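Local coordinates for protein cytochrome b5 reductase 4 (Homo sapiens, PDB 3LF5) that probably passes electrons from NADH to acceptors through its flavin and heme domains, the heme being bound here in a cytochrome b5-like domain, at residues C25-V30 against E57-V62; Y31-Y36 against D45-A50; I6-E11 against D21-I26. All coordinates share one frame; numbering follows the deposited sequence. Where two conformers were deposited one is given.

Interaction 1: C25-V30 against E57-V62. With HEM (protoporphyrin IX containing Fe), chain C.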
# COMPACT_ATOMS: atom_id res chain seq x y z
N CYS A 25 3.40 -8.69 -0.73
CA CYS A 25 3.95 -9.23 -1.95
C CYS A 25 5.42 -8.84 -2.08
O CYS A 25 5.74 -7.66 -1.95
CB CYS A 25 3.16 -8.68 -3.13
SG CYS A 25 3.88 -8.96 -4.74
N ILE A 26 6.30 -9.81 -2.30
CA ILE A 26 7.70 -9.58 -2.60
C ILE A 26 8.01 -10.30 -3.91
O ILE A 26 7.89 -11.51 -4.01
CB ILE A 26 8.65 -10.08 -1.50
CG1 ILE A 26 8.29 -9.49 -0.12
CG2 ILE A 26 10.10 -9.77 -1.88
CD1 ILE A 26 8.59 -8.04 0.05
N ARG A 27 8.37 -9.52 -4.93
CA ARG A 27 8.72 -10.06 -6.26
C ARG A 27 7.68 -11.05 -6.77
O ARG A 27 8.01 -12.10 -7.32
CB ARG A 27 10.14 -10.65 -6.27
CG ARG A 27 11.19 -9.69 -6.82
CD ARG A 27 12.61 -10.19 -6.62
NE ARG A 27 13.05 -9.96 -5.25
CZ ARG A 27 13.53 -8.80 -4.81
NH1 ARG A 27 13.66 -7.77 -5.64
NH2 ARG A 27 13.88 -8.68 -3.53
N GLY A 28 6.42 -10.69 -6.58
CA GLY A 28 5.28 -11.45 -7.10
C GLY A 28 4.80 -12.58 -6.20
O GLY A 28 3.75 -13.17 -6.47
N PHE A 29 5.54 -12.88 -5.14
CA PHE A 29 5.16 -13.92 -4.19
C PHE A 29 4.46 -13.28 -3.02
O PHE A 29 4.96 -12.27 -2.47
CB PHE A 29 6.42 -14.67 -3.73
CG PHE A 29 6.97 -15.63 -4.75
CD1 PHE A 29 6.90 -16.99 -4.54
CD2 PHE A 29 7.54 -15.19 -5.93
CE1 PHE A 29 7.42 -17.90 -5.47
CE2 PHE A 29 8.03 -16.09 -6.87
CZ PHE A 29 7.97 -17.43 -6.63
N VAL A 30 3.32 -13.84 -2.61
CA VAL A 30 2.52 -13.23 -1.55
C VAL A 30 2.66 -14.07 -0.29
O VAL A 30 2.49 -15.29 -0.32
CB VAL A 30 1.02 -13.10 -1.96
CG1 VAL A 30 0.19 -12.51 -0.86
CG2 VAL A 30 0.88 -12.29 -3.23
N GLU A 57 9.99 -2.86 -3.14
CA GLU A 57 10.88 -1.67 -3.07
C GLU A 57 11.37 -1.39 -1.67
O GLU A 57 12.56 -1.15 -1.47
CB GLU A 57 10.20 -0.43 -3.65
CG GLU A 57 11.08 0.78 -3.90
CD GLU A 57 10.30 1.89 -4.60
OE1 GLU A 57 10.62 3.07 -4.38
OE2 GLU A 57 9.34 1.58 -5.35
N LEU A 58 10.47 -1.43 -0.69
CA LEU A 58 10.88 -1.23 0.68
C LEU A 58 11.90 -2.29 1.10
O LEU A 58 12.91 -1.99 1.74
CB LEU A 58 9.67 -1.27 1.62
CG LEU A 58 8.75 -0.05 1.58
CD1 LEU A 58 7.42 -0.34 2.31
CD2 LEU A 58 9.46 1.16 2.21
N PHE A 59 11.60 -3.55 0.77
CA PHE A 59 12.48 -4.67 1.13
C PHE A 59 13.88 -4.46 0.53
O PHE A 59 14.90 -4.66 1.19
CB PHE A 59 11.83 -5.97 0.59
CG PHE A 59 12.58 -7.24 0.91
CD1 PHE A 59 12.24 -8.00 2.01
CD2 PHE A 59 13.64 -7.67 0.12
CE1 PHE A 59 12.94 -9.18 2.31
CE2 PHE A 59 14.34 -8.82 0.41
CZ PHE A 59 13.98 -9.56 1.52
N ASP A 60 13.90 -4.05 -0.74
CA ASP A 60 15.17 -3.89 -1.44
C ASP A 60 15.96 -2.69 -0.91
O ASP A 60 17.17 -2.63 -1.08
CB ASP A 60 14.95 -3.75 -2.94
CG ASP A 60 14.63 -5.06 -3.61
OD1 ASP A 60 14.74 -6.13 -2.95
OD2 ASP A 60 14.26 -5.02 -4.79
N GLN A 61 15.28 -1.72 -0.33
CA GLN A 61 15.97 -0.53 0.19
C GLN A 61 16.63 -0.77 1.53
O GLN A 61 17.49 0.02 1.93
CB GLN A 61 15.03 0.67 0.20
CG GLN A 61 14.17 0.92 1.36
CD GLN A 61 13.38 2.24 1.20
OE1 GLN A 61 13.15 2.69 0.09
NE2 GLN A 61 12.97 2.83 2.32
N VAL A 62 16.24 -1.84 2.22
CA VAL A 62 16.81 -2.13 3.54
C VAL A 62 17.64 -3.40 3.58
O VAL A 62 18.63 -3.45 4.31
CB VAL A 62 15.71 -2.15 4.63
CG1 VAL A 62 14.61 -3.16 4.36
CG2 VAL A 62 16.35 -2.32 6.00
CHA HEM C . 16.04 -6.19 9.41
CHB HEM C . 12.75 -3.16 7.55
CHC HEM C . 10.53 -6.83 5.39
CHD HEM C . 13.67 -9.87 7.38
C1A HEM C . 15.33 -5.07 9.08
C2A HEM C . 15.65 -3.73 9.47
C3A HEM C . 14.75 -2.90 8.98
C4A HEM C . 13.80 -3.69 8.24
CMA HEM C . 14.69 -1.36 9.11
CAA HEM C . 16.86 -3.35 10.31
CBA HEM C . 17.90 -2.99 9.26
CGA HEM C . 19.06 -2.25 9.82
O1A HEM C . 20.05 -2.25 9.04
O2A HEM C . 19.01 -1.71 10.96
C1B HEM C . 11.90 -3.87 6.74
C2B HEM C . 10.83 -3.31 5.94
C3B HEM C . 10.21 -4.33 5.35
C4B HEM C . 10.88 -5.55 5.74
CMB HEM C . 10.49 -1.82 5.84
CAB HEM C . 9.01 -4.21 4.39
CBB HEM C . 8.90 -5.00 3.31
C1C HEM C . 11.14 -7.97 5.82
C2C HEM C . 10.74 -9.34 5.55
C3C HEM C . 11.63 -10.13 6.11
C4C HEM C . 12.61 -9.34 6.75
CMC HEM C . 9.52 -9.78 4.76
CAC HEM C . 11.71 -11.66 6.17
CBC HEM C . 11.39 -12.38 5.12
C1D HEM C . 14.66 -9.17 7.99
C2D HEM C . 15.90 -9.75 8.42
C3D HEM C . 16.65 -8.61 9.07
C4D HEM C . 15.78 -7.45 8.95
CMD HEM C . 16.33 -11.22 8.25
CAD HEM C . 18.07 -8.69 9.64
CBD HEM C . 19.09 -8.65 8.50
CGD HEM C . 20.46 -8.74 9.16
O1D HEM C . 20.68 -9.68 9.96
O2D HEM C . 21.30 -7.85 8.89
NA HEM C . 14.17 -5.02 8.33
NB HEM C . 11.92 -5.23 6.60
NC HEM C . 12.30 -8.01 6.55
ND HEM C . 14.62 -7.84 8.30
FE HEM C . 13.25 -6.55 7.43

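Interaction 2: Y31-Y36 against D45-A50. With HEM (protoporphyrin IX containing Fe), chain C; SO4 (sulfate ion), chain D.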
# COMPACT_ATOMS: atom_id res chain seq x y z
N TYR A 31 2.98 -13.41 0.82
CA TYR A 31 3.20 -14.06 2.10
C TYR A 31 2.28 -13.49 3.15
O TYR A 31 2.09 -12.28 3.21
CB TYR A 31 4.65 -13.82 2.55
CG TYR A 31 5.65 -14.51 1.65
CD1 TYR A 31 5.94 -15.87 1.79
CD2 TYR A 31 6.29 -13.79 0.64
CE1 TYR A 31 6.82 -16.50 0.92
CE2 TYR A 31 7.18 -14.41 -0.21
CZ TYR A 31 7.44 -15.75 -0.07
OH TYR A 31 8.32 -16.34 -0.94
N ASN A 32 1.76 -14.39 3.98
CA ASN A 32 1.06 -14.04 5.19
C ASN A 32 2.08 -13.79 6.28
O ASN A 32 2.56 -14.75 6.89
CB ASN A 32 0.17 -15.19 5.63
CG ASN A 32 -0.50 -14.90 6.95
OD1 ASN A 32 -0.74 -13.73 7.29
ND2 ASN A 32 -0.79 -15.93 7.70
N VAL A 33 2.46 -12.54 6.52
CA VAL A 33 3.51 -12.23 7.49
C VAL A 33 2.98 -12.00 8.90
O VAL A 33 3.75 -11.69 9.78
CB VAL A 33 4.42 -11.07 7.04
CG1 VAL A 33 5.17 -11.43 5.75
CG2 VAL A 33 3.63 -9.75 6.95
N SER A 34 1.68 -12.15 9.13
CA SER A 34 1.20 -11.98 10.50
C SER A 34 1.93 -12.86 11.52
O SER A 34 2.27 -12.34 12.57
CB SER A 34 -0.31 -12.14 10.60
OG SER A 34 -0.95 -11.01 10.06
N PRO A 35 2.25 -14.13 11.22
CA PRO A 35 3.02 -14.90 12.22
C PRO A 35 4.48 -14.48 12.38
O PRO A 35 5.10 -14.77 13.39
CB PRO A 35 2.94 -16.35 11.72
CG PRO A 35 2.22 -16.33 10.47
CD PRO A 35 1.76 -14.98 10.12
N TYR A 36 5.00 -13.77 11.39
CA TYR A 36 6.39 -13.30 11.41
C TYR A 36 6.52 -11.96 12.14
O TYR A 36 7.64 -11.57 12.52
CB TYR A 36 6.92 -13.16 9.97
CG TYR A 36 8.40 -12.78 9.88
CD1 TYR A 36 9.37 -13.58 10.47
CD2 TYR A 36 8.79 -11.62 9.25
CE1 TYR A 36 10.71 -13.20 10.43
CE2 TYR A 36 10.09 -11.27 9.21
CZ TYR A 36 11.06 -12.04 9.80
OH TYR A 36 12.39 -11.65 9.77
N ASP A 45 6.35 -2.11 13.24
CA ASP A 45 5.98 -0.90 12.50
C ASP A 45 6.60 -0.88 11.11
O ASP A 45 5.94 -0.55 10.15
CB ASP A 45 6.38 0.36 13.27
CG ASP A 45 5.53 0.62 14.51
OD1 ASP A 45 4.52 -0.07 14.73
OD2 ASP A 45 5.90 1.54 15.27
N GLU A 46 7.86 -1.25 11.01
CA GLU A 46 8.53 -1.26 9.72
C GLU A 46 7.87 -2.26 8.77
O GLU A 46 7.60 -1.93 7.61
CB GLU A 46 10.03 -1.57 9.85
CG GLU A 46 10.85 -0.42 10.43
CD GLU A 46 11.17 0.65 9.43
OE1 GLU A 46 10.99 0.47 8.22
OE2 GLU A 46 11.66 1.71 9.87
N LEU A 47 7.62 -3.47 9.25
CA LEU A 47 7.02 -4.47 8.40
C LEU A 47 5.61 -3.99 7.96
O LEU A 47 5.19 -4.17 6.81
CB LEU A 47 6.98 -5.80 9.14
CG LEU A 47 6.60 -7.02 8.34
CD1 LEU A 47 7.47 -7.20 7.11
CD2 LEU A 47 6.69 -8.22 9.26
N MET A 48 4.89 -3.36 8.86
CA MET A 48 3.56 -2.83 8.55
C MET A 48 3.54 -1.74 7.48
O MET A 48 2.49 -1.49 6.90
CB MET A 48 2.89 -2.28 9.81
CG MET A 48 2.35 -3.38 10.71
SD MET A 48 0.98 -4.33 9.98
CE MET A 48 -0.29 -3.07 9.80
N ARG A 49 4.68 -1.11 7.18
CA ARG A 49 4.74 -0.15 6.10
C ARG A 49 4.32 -0.77 4.78
O ARG A 49 3.85 -0.06 3.89
CB ARG A 49 6.15 0.42 5.95
CG ARG A 49 6.56 1.29 7.13
CD ARG A 49 8.00 1.65 7.02
NE ARG A 49 8.22 2.58 5.92
CZ ARG A 49 9.42 2.95 5.49
NH1 ARG A 49 10.51 2.48 6.07
NH2 ARG A 49 9.50 3.79 4.48
N ALA A 50 4.48 -2.09 4.65
CA ALA A 50 4.17 -2.81 3.42
C ALA A 50 2.86 -3.58 3.51
O ALA A 50 2.52 -4.29 2.59
CB ALA A 50 5.32 -3.75 3.02
CHA HEM C . 16.04 -6.19 9.41
CHB HEM C . 12.75 -3.16 7.55
CHC HEM C . 10.53 -6.83 5.39
CHD HEM C . 13.67 -9.87 7.38
C1A HEM C . 15.33 -5.07 9.08
C2A HEM C . 15.65 -3.73 9.47
C3A HEM C . 14.75 -2.90 8.98
C4A HEM C . 13.80 -3.69 8.24
CMA HEM C . 14.69 -1.36 9.11
CAA HEM C . 16.86 -3.35 10.31
CBA HEM C . 17.90 -2.99 9.26
CGA HEM C . 19.06 -2.25 9.82
O1A HEM C . 20.05 -2.25 9.04
O2A HEM C . 19.01 -1.71 10.96
C1B HEM C . 11.90 -3.87 6.74
C2B HEM C . 10.83 -3.31 5.94
C3B HEM C . 10.21 -4.33 5.35
C4B HEM C . 10.88 -5.55 5.74
CMB HEM C . 10.49 -1.82 5.84
CAB HEM C . 9.01 -4.21 4.39
CBB HEM C . 8.90 -5.00 3.31
C1C HEM C . 11.14 -7.97 5.82
C2C HEM C . 10.74 -9.34 5.55
C3C HEM C . 11.63 -10.13 6.11
C4C HEM C . 12.61 -9.34 6.75
CMC HEM C . 9.52 -9.78 4.76
CAC HEM C . 11.71 -11.66 6.17
CBC HEM C . 11.39 -12.38 5.12
C1D HEM C . 14.66 -9.17 7.99
C2D HEM C . 15.90 -9.75 8.42
C3D HEM C . 16.65 -8.61 9.07
C4D HEM C . 15.78 -7.45 8.95
CMD HEM C . 16.33 -11.22 8.25
CAD HEM C . 18.07 -8.69 9.64
CBD HEM C . 19.09 -8.65 8.50
CGD HEM C . 20.46 -8.74 9.16
O1D HEM C . 20.68 -9.68 9.96
O2D HEM C . 21.30 -7.85 8.89
NA HEM C . 14.17 -5.02 8.33
NB HEM C . 11.92 -5.23 6.60
NC HEM C . 12.30 -8.01 6.55
ND HEM C . 14.62 -7.84 8.30
FE HEM C . 13.25 -6.55 7.43
S SO4 D . 8.27 -2.09 16.88
O1 SO4 D . 7.65 -1.54 15.70
O2 SO4 D . 7.76 -1.48 18.10
O3 SO4 D . 8.16 -3.57 16.86
O4 SO4 D . 9.71 -1.81 16.81

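Interaction 3: I6-E11 against D21-I26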
# COMPACT_ATOMS: atom_id res chain seq x y z
N ILE A 6 -2.74 -19.93 -4.12
CA ILE A 6 -3.78 -19.20 -4.83
C ILE A 6 -3.21 -18.07 -5.67
O ILE A 6 -2.07 -17.62 -5.51
CB ILE A 6 -4.85 -18.66 -3.86
CG1 ILE A 6 -4.26 -17.63 -2.88
CG2 ILE A 6 -5.53 -19.82 -3.11
CD1 ILE A 6 -5.31 -16.83 -2.13
N GLU A 7 -4.04 -17.61 -6.60
CA GLU A 7 -3.81 -16.34 -7.29
C GLU A 7 -4.34 -15.19 -6.43
O GLU A 7 -5.46 -15.27 -5.94
CB GLU A 7 -4.54 -16.35 -8.63
CG GLU A 7 -4.30 -15.11 -9.46
CD GLU A 7 -5.02 -15.20 -10.75
OE1 GLU A 7 -6.26 -15.18 -10.69
OE2 GLU A 7 -4.35 -15.34 -11.81
N VAL A 8 -3.56 -14.13 -6.27
CA VAL A 8 -3.91 -13.00 -5.43
C VAL A 8 -4.06 -11.76 -6.32
O VAL A 8 -3.11 -11.32 -6.94
CB VAL A 8 -2.84 -12.75 -4.34
CG1 VAL A 8 -3.27 -11.59 -3.46
CG2 VAL A 8 -2.63 -14.01 -3.52
N THR A 9 -5.26 -11.21 -6.39
CA THR A 9 -5.44 -9.96 -7.09
C THR A 9 -5.02 -8.81 -6.17
O THR A 9 -4.88 -8.99 -4.94
CB THR A 9 -6.89 -9.75 -7.47
OG1 THR A 9 -7.65 -9.66 -6.27
CG2 THR A 9 -7.42 -10.91 -8.36
N GLU A 10 -4.76 -7.63 -6.73
CA GLU A 10 -4.43 -6.50 -5.87
C GLU A 10 -5.59 -6.16 -4.94
O GLU A 10 -5.39 -5.80 -3.79
CB GLU A 10 -4.00 -5.27 -6.66
CG GLU A 10 -2.56 -5.35 -7.08
CD GLU A 10 -2.04 -4.06 -7.67
OE1 GLU A 10 -2.56 -2.98 -7.32
OE2 GLU A 10 -1.10 -4.13 -8.49
N GLU A 11 -6.83 -6.29 -5.42
CA GLU A 11 -7.99 -6.05 -4.58
C GLU A 11 -8.01 -6.99 -3.36
O GLU A 11 -8.28 -6.57 -2.24
CB GLU A 11 -9.27 -6.26 -5.40
CG GLU A 11 -10.56 -5.94 -4.67
CD GLU A 11 -11.77 -6.10 -5.58
OE1 GLU A 11 -12.90 -6.04 -5.05
OE2 GLU A 11 -11.59 -6.31 -6.81
N ASP A 21 -3.66 -9.71 10.21
CA ASP A 21 -4.01 -10.28 8.92
C ASP A 21 -3.31 -9.46 7.86
O ASP A 21 -3.88 -8.58 7.21
CB ASP A 21 -5.52 -10.29 8.71
CG ASP A 21 -5.95 -11.02 7.45
OD1 ASP A 21 -5.11 -11.64 6.78
OD2 ASP A 21 -7.16 -11.00 7.17
N CYS A 22 -2.01 -9.73 7.73
CA CYS A 22 -1.10 -8.91 6.97
C CYS A 22 -0.47 -9.72 5.87
O CYS A 22 0.32 -10.63 6.15
CB CYS A 22 0.03 -8.39 7.87
SG CYS A 22 1.12 -7.20 7.07
N TRP A 23 -0.83 -9.42 4.63
CA TRP A 23 -0.16 -10.02 3.48
C TRP A 23 0.75 -8.99 2.83
O TRP A 23 0.41 -7.83 2.69
CB TRP A 23 -1.14 -10.53 2.42
CG TRP A 23 -2.02 -11.68 2.84
CD1 TRP A 23 -2.13 -12.27 4.05
CD2 TRP A 23 -2.94 -12.35 1.98
NE1 TRP A 23 -3.04 -13.30 4.00
CE2 TRP A 23 -3.56 -13.35 2.73
CE3 TRP A 23 -3.30 -12.21 0.64
CZ2 TRP A 23 -4.55 -14.19 2.19
CZ3 TRP A 23 -4.26 -13.04 0.10
CH2 TRP A 23 -4.88 -14.02 0.88
N ILE A 24 1.91 -9.46 2.37
CA ILE A 24 2.84 -8.63 1.61
C ILE A 24 3.30 -9.40 0.39
O ILE A 24 3.55 -10.61 0.46
CB ILE A 24 4.07 -8.21 2.46
CG1 ILE A 24 3.66 -7.45 3.71
CG2 ILE A 24 5.09 -7.42 1.68
CD1 ILE A 24 4.82 -7.14 4.70
N CYS A 25 3.40 -8.69 -0.73
CA CYS A 25 3.95 -9.23 -1.95
C CYS A 25 5.42 -8.84 -2.08
O CYS A 25 5.74 -7.66 -1.95
CB CYS A 25 3.16 -8.68 -3.13
SG CYS A 25 3.88 -8.96 -4.74
N ILE A 26 6.30 -9.81 -2.30
CA ILE A 26 7.70 -9.58 -2.60
C ILE A 26 8.01 -10.30 -3.91
O ILE A 26 7.89 -11.51 -4.01
CB ILE A 26 8.65 -10.08 -1.50
CG1 ILE A 26 8.29 -9.49 -0.12
CG2 ILE A 26 10.10 -9.77 -1.88
CD1 ILE A 26 8.59 -8.04 0.05

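Interaction 1: C25-V30 against E57-V62
The beta hairpin made by strands 21-26 and 29-32 meets helix 56-63, one wall of the heme pocket, through Ile26 and Arg27 on its side and Phe59 and Asp60 on the helix. The chain reverses from Ile26 to Phe29 in a type I' turn, whose positive phi angles fall on Arg27 and Gly28.

The buried part is apolar. Ile26 sends CD1 across Phe59 at about a right angle, and it comes to 3.9 Å from Phe59 CB. Phe59 holds CG anti to its own backbone N (chi1 -178°), which carries the ring between the hairpin and the porphyrin; there Phe59 CE1 lies 3.9 Å from C2C of the heme, a carbon close to the plane of the phenyl ring. Tyr68 and His63 add edge-to-face contacts to the same ring. Further along the helix, Val62 CG2 comes within 3.4 Å of heme C3A.

Toward solvent the chemistry turns ionic. Arg27 is modelled in two conformers; in the one described, its chain bends at chi3 and brings the guanidinium end-on to Asp60. NH1 of Arg27 bonds Asp60 OD2 at 2.9 Å, and NH2 of Arg27 bonds Asp60 OD1 at 2.8 Å. Both bonds are nearly straight, each oxygen offers its syn lone pair, and the two flat groups lie only 13° from coplanar. Two bonds in one plane fix the rotation of the carboxylate while that conformer is populated.

A sheet hairpin clasped to a pocket helix, with an aromatic ring wedged against the porphyrin, fits the heme crevice of the cytochrome b5 fold.

Interaction 2: Y31-Y36 against D45-A50
Leu47 pushes its CD2 methyl into the angle between Val33 and Tyr36, and these three side chains make the whole contact between segments 31-36 and 45-50. Val33 reaches it tip to tip, with Val33 CG2 4.1 Å from Leu47 CD2. Tyr36 instead crosses the leucine at about a right angle, its CD2 carbon lying 4.0 Å from the CD2 methyl of Leu47.

Leu47 keeps CG anti to the backbone N (chi1 -170°), and its two branches then divide the work: CD2 goes to the protein, while CD1 points at the porphyrin, 3.5 Å from heme CHC. Behind the pair stands Ile24 of strand 21-26, which touches both Val33 and Leu47, so Ile24, Val33 and Leu47 join the sheet to the helix by apolar contacts.

Tyr36 does double duty as well. Beyond the leucine its ring reaches the heme periphery obliquely, bringing CE2 of Tyr36 3.5 Å from the vinyl carbon CAC and its OH 3.2 Å from the meso carbon CHD. Pro41 packs on the same tyrosine, and His40, probably an axial heme ligand as in cytochromes b5, lies beside Leu47.

On Glu46 and Arg49 the character changes. Glu46 curls back at chi2 and lays OE1 by the heme methyl CMB; that oxygen also accepts a 3.0 Å hydrogen bond, part of a salt bridge, from Arg49 NH1, which meets Glu46 OE1 on its syn side, 21° out of the carboxylate plane. Ala50 CB packs 3.8 Å from the vinyl carbon CBB. A leucine linking sheet to porphyrin, flanked by a tyrosine at the heme rim, belongs to the wall of a cytochrome b5-type heme pocket.

Interaction 3: I6-E11 against D21-I26
Trp23 and Val8 form the close-packed half of this contact, while Ile6 and Trp23 make its thinner, solvent-facing half. Val8 sets its CG1 methyl, anti to the backbone N (chi1 -178°), against the rim of the six-membered ring: Val8 CG1 lies 4.0 Å from Trp23 CZ3 and near the indole plane. Its other branch, Val8 CG2, approaches the same carbon at 4.1 Å from farther out of that plane, on the same side as CG1. Leu13 and Val30 each touch both partners and close the packing around them.

Toward the outside Ile6 has a single touch, CD1 to Trp23 CH2 at 4.1 Å, the two side chains crossing at about a right angle. Ile6 is itself exposed, and Val77 provides backing to it and to the indole. His16 stacks on the Trp23 ring, and a hydrogen bond links Asp21 OD1 and His16 ND1.

With the indole cut back to an alanine, Val8 and Ile6 would probably face a gap and His16 would lose its stacking partner.

Strands 6-8 and 21-26 are not paired; strand 76-80, the parallel partner of 6-8, and strand 29-32 connect them through the sheet. Side-chain packing of this kind, with the indole about 11 Å from the heme, is in keeping with the second hydrophobic core of the cytochrome b5 fold, across the sheet from the heme crevice.

Overall arrangement
Interactions 1 and 2 supply two walls of one heme pocket and touch each other where Leu58 packs on Arg49 and Ala50. Interaction 3 is a different core, reached through the same strands: the segments of interactions 1 and 3 overlap at 25-26, while Val30 packs on both Trp23 and Val8. The hairpin joins interactions 2 and 3 more directly, by a probable hydrogen bond from Tyr31 N to Ile24 O. Their chemistry follows place. Interaction 2 is buried and purely apolar between its segments, interaction 3 is apolar but runs out to an exposed isoleucine, and interaction 1 alone adds a salt bridge, at its surface end.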